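Local coordinates for tyrosine-protein kinase receptor torso (Bombyx mori, PDB 5AOQ) that binds the neurohormone PTTH through its extracellular domain and, as a probable receptor tyrosine kinase, activates MAPK signalling to help initiate metamorphosis, at residues K63-Q67 against R185-F189. Numbering follows the deposited sequence.
Sequences KVRCQ and RDLCF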
ATOM      1  N   LYS A  63     -12.835 -20.561 -20.790  1.00 40.34           N
ATOM      2  CA  LYS A  63     -12.771 -21.818 -20.055  1.00 40.55           C
ATOM      3  C   LYS A  63     -12.122 -21.621 -18.692  1.00 39.81           C
ATOM      4  O   LYS A  63     -11.018 -21.085 -18.589  1.00 40.18           O
ATOM      5  CB  LYS A  63     -11.998 -22.873 -20.850  1.00 42.50           C
ATOM      6  CG  LYS A  63     -12.862 -23.964 -21.476  1.00 43.34           C
ATOM      7  CD  LYS A  63     -13.634 -24.782 -20.434  1.00 42.43           C
ATOM      8  CE  LYS A  63     -12.712 -25.462 -19.428  1.00 42.65           C
ATOM      9  NZ  LYS A  63     -13.468 -26.316 -18.467  1.00 42.07           N
ATOM     10  N   VAL A  64     -12.817 -22.058 -17.648  1.00 27.85           N
ATOM     11  CA  VAL A  64     -12.278 -22.015 -16.297  1.00 27.49           C
ATOM     12  C   VAL A  64     -11.241 -23.116 -16.111  1.00 28.92           C
ATOM     13  O   VAL A  64     -11.572 -24.301 -16.160  1.00 29.53           O
ATOM     14  CB  VAL A  64     -13.387 -22.178 -15.237  1.00 26.36           C
ATOM     15  CG1 VAL A  64     -12.797 -22.131 -13.830  1.00 26.34           C
ATOM     16  CG2 VAL A  64     -14.453 -21.106 -15.406  1.00 25.00           C
ATOM     17  N   ARG A  65      -9.989 -22.720 -15.905  1.00 29.55           N
ATOM     18  CA  ARG A  65      -8.907 -23.675 -15.697  1.00 31.06           C
ATOM     19  C   ARG A  65      -8.688 -23.946 -14.213  1.00 31.15           C
ATOM     20  O   ARG A  65      -8.490 -25.090 -13.812  1.00 32.24           O
ATOM     21  CB  ARG A  65      -7.612 -23.168 -16.337  1.00 32.01           C
ATOM     22  CG  ARG A  65      -7.685 -23.003 -17.850  1.00 32.76           C
ATOM     23  CD  ARG A  65      -8.031 -24.316 -18.540  1.00 34.63           C
ATOM     24  NE  ARG A  65      -7.984 -24.211 -19.995  1.00 35.85           N
ATOM     25  CZ  ARG A  65      -8.278 -25.206 -20.826  1.00 37.71           C
ATOM     26  NH1 ARG A  65      -8.640 -26.391 -20.352  1.00 38.52           N
ATOM     27  NH2 ARG A  65      -8.207 -25.017 -22.137  1.00 38.95           N
ATOM     28  N   CYS A  66      -8.721 -22.894 -13.401  1.00 49.02           N
ATOM     29  CA  CYS A  66      -8.544 -23.037 -11.960  1.00 49.24           C
ATOM     30  C   CYS A  66      -9.473 -22.114 -11.185  1.00 47.68           C
ATOM     31  O   CYS A  66      -9.949 -21.111 -11.715  1.00 46.53           O
ATOM     32  CB  CYS A  66      -7.094 -22.742 -11.565  1.00 50.47           C
ATOM     33  SG  CYS A  66      -5.842 -23.692 -12.454  1.00 52.55           S
ATOM     34  N   GLN A  67      -9.743 -22.469  -9.933  1.00 40.85           N
ATOM     35  CA  GLN A  67     -10.395 -21.553  -9.007  1.00 39.70           C
ATOM     36  C   GLN A  67     -10.003 -21.879  -7.572  1.00 40.64           C
ATOM     37  O   GLN A  67     -10.051 -23.034  -7.149  1.00 41.64           O
ATOM     38  CB  GLN A  67     -11.925 -21.581  -9.153  1.00 38.32           C
ATOM     39  CG  GLN A  67     -12.617 -22.876  -8.729  1.00 38.75           C
ATOM     40  CD  GLN A  67     -14.115 -22.703  -8.546  1.00 37.39           C
ATOM     41  OE1 GLN A  67     -14.623 -21.583  -8.483  1.00 36.19           O
ATOM     42  NE2 GLN A  67     -14.831 -23.817  -8.448  1.00 37.69           N
ATOM     43  N   ARG A 185      -5.529 -32.546 -14.446  1.00140.91           N
ATOM     44  CA  ARG A 185      -4.893 -31.663 -15.416  1.00141.29           C
ATOM     45  C   ARG A 185      -5.033 -30.204 -14.993  1.00138.29           C
ATOM     46  O   ARG A 185      -4.112 -29.404 -15.158  1.00135.19           O
ATOM     47  CB  ARG A 185      -5.509 -31.867 -16.802  1.00148.96           C
ATOM     48  CG  ARG A 185      -5.470 -33.307 -17.294  1.00153.37           C
ATOM     49  CD  ARG A 185      -6.297 -33.498 -18.558  1.00162.09           C
ATOM     50  NE  ARG A 185      -5.807 -32.692 -19.675  1.00163.79           N
ATOM     51  CZ  ARG A 185      -6.243 -31.471 -19.981  1.00164.18           C
ATOM     52  NH1 ARG A 185      -7.190 -30.886 -19.258  1.00163.34           N
ATOM     53  NH2 ARG A 185      -5.727 -30.830 -21.020  1.00165.79           N
ATOM     54  N   ASP A 186      -6.196 -29.871 -14.442  1.00151.59           N
ATOM     55  CA  ASP A 186      -6.514 -28.500 -14.059  1.00148.35           C
ATOM     56  C   ASP A 186      -5.817 -28.082 -12.765  1.00143.82           C
ATOM     57  O   ASP A 186      -6.403 -28.175 -11.685  1.00142.85           O
ATOM     58  CB  ASP A 186      -8.029 -28.345 -13.900  1.00150.47           C
ATOM     59  CG  ASP A 186      -8.778 -28.529 -15.208  1.00154.64           C
ATOM     60  OD1 ASP A 186      -8.227 -28.173 -16.271  1.00154.53           O
ATOM     61  OD2 ASP A 186      -9.922 -29.028 -15.170  1.00157.62           O
ATOM     62  N   LEU A 187      -4.576 -27.615 -12.880  1.00127.88           N
ATOM     63  CA  LEU A 187      -3.802 -27.187 -11.715  1.00122.26           C
ATOM     64  C   LEU A 187      -2.993 -25.916 -11.968  1.00120.37           C
ATOM     65  O   LEU A 187      -2.137 -25.876 -12.853  1.00120.53           O
ATOM     66  CB  LEU A 187      -2.855 -28.303 -11.265  1.00119.01           C
ATOM     67  CG  LEU A 187      -3.379 -29.262 -10.191  1.00117.91           C
ATOM     68  CD1 LEU A 187      -4.135 -30.435 -10.802  1.00122.33           C
ATOM     69  CD2 LEU A 187      -2.236 -29.756  -9.319  1.00112.97           C
ATOM     70  N   CYS A 188      -3.281 -24.882 -11.179  1.00119.12           N
ATOM     71  CA  CYS A 188      -2.476 -23.664 -11.140  1.00117.10           C
ATOM     72  C   CYS A 188      -1.698 -23.642  -9.828  1.00112.73           C
ATOM     73  O   CYS A 188      -1.973 -24.452  -8.941  1.00111.42           O
ATOM     74  CB  CYS A 188      -3.357 -22.421 -11.262  1.00119.85           C
ATOM     75  SG  CYS A 188      -4.354 -22.347 -12.768  1.00125.74           S
ATOM     76  N   PHE A 189      -0.734 -22.731  -9.695  1.00 63.51           N
ATOM     77  CA  PHE A 189       0.072 -22.674  -8.470  1.00 61.18           C
ATOM     78  C   PHE A 189       0.483 -21.259  -8.059  1.00 60.53           C
ATOM     79  O   PHE A 189       0.531 -20.345  -8.884  1.00 61.45           O
ATOM     80  CB  PHE A 189       1.331 -23.533  -8.634  1.00 59.42           C
ATOM     81  CG  PHE A 189       1.046 -24.976  -8.943  1.00 60.14           C
ATOM     82  CD1 PHE A 189       0.589 -25.835  -7.957  1.00 60.01           C
ATOM     83  CD2 PHE A 189       1.224 -25.469 -10.224  1.00 61.29           C
ATOM     84  CE1 PHE A 189       0.324 -27.162  -8.244  1.00 61.03           C
ATOM     85  CE2 PHE A 189       0.961 -26.793 -10.516  1.00 62.34           C
ATOM     86  CZ  PHE A 189       0.510 -27.641  -9.525  1.00 62.21           C
TER
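Cys-66 and Cys-188 form a disulfide, the covalent tie between the two segments, with SG to SG at 2.0 Å and a torsion of 86° about the sulfur-sulfur bond, near the right angle usual for disulfides. The SG of each cysteine stands beside its backbone N, anti to the carbonyl carbon (chi1 -54° and -59°), and from there the two sulfurs meet.

Packing adds to the bond. The SG of Cys-66 also lies against the backbone of 185-189, 3.6 Å from the C atom of Leu-187. Asp-186, poorly ordered, sits at the centre of an inverse gamma turn and rests its CB against the O of Arg-65.

Charge plays a looser part. OD1 of Asp-186 lies at the edge of the Arg-65 guanidinium, near its plane, but 4.5 Å from NH1, beyond a salt bridge, so any attraction is probably weak. Arg-65 is instead engaged through NE with Glu-75 in a salt bridge.

Segment 63-67 belongs to the first fibronectin type III domain, on strand 63-68, which pairs antiparallel with strand 71-75; there Arg-65 and Cys-66 form a classic beta bulge opposite Arg-73. Segment 185-189 leads into strand 189-195 of the second domain, which binds PTTH. The bridge thus staples the two domains together, near Asp-190 and Lys-204, both implicated in hormone binding, with Arg-73 of strand 71-75 and Pro-207 packed against Cys-188.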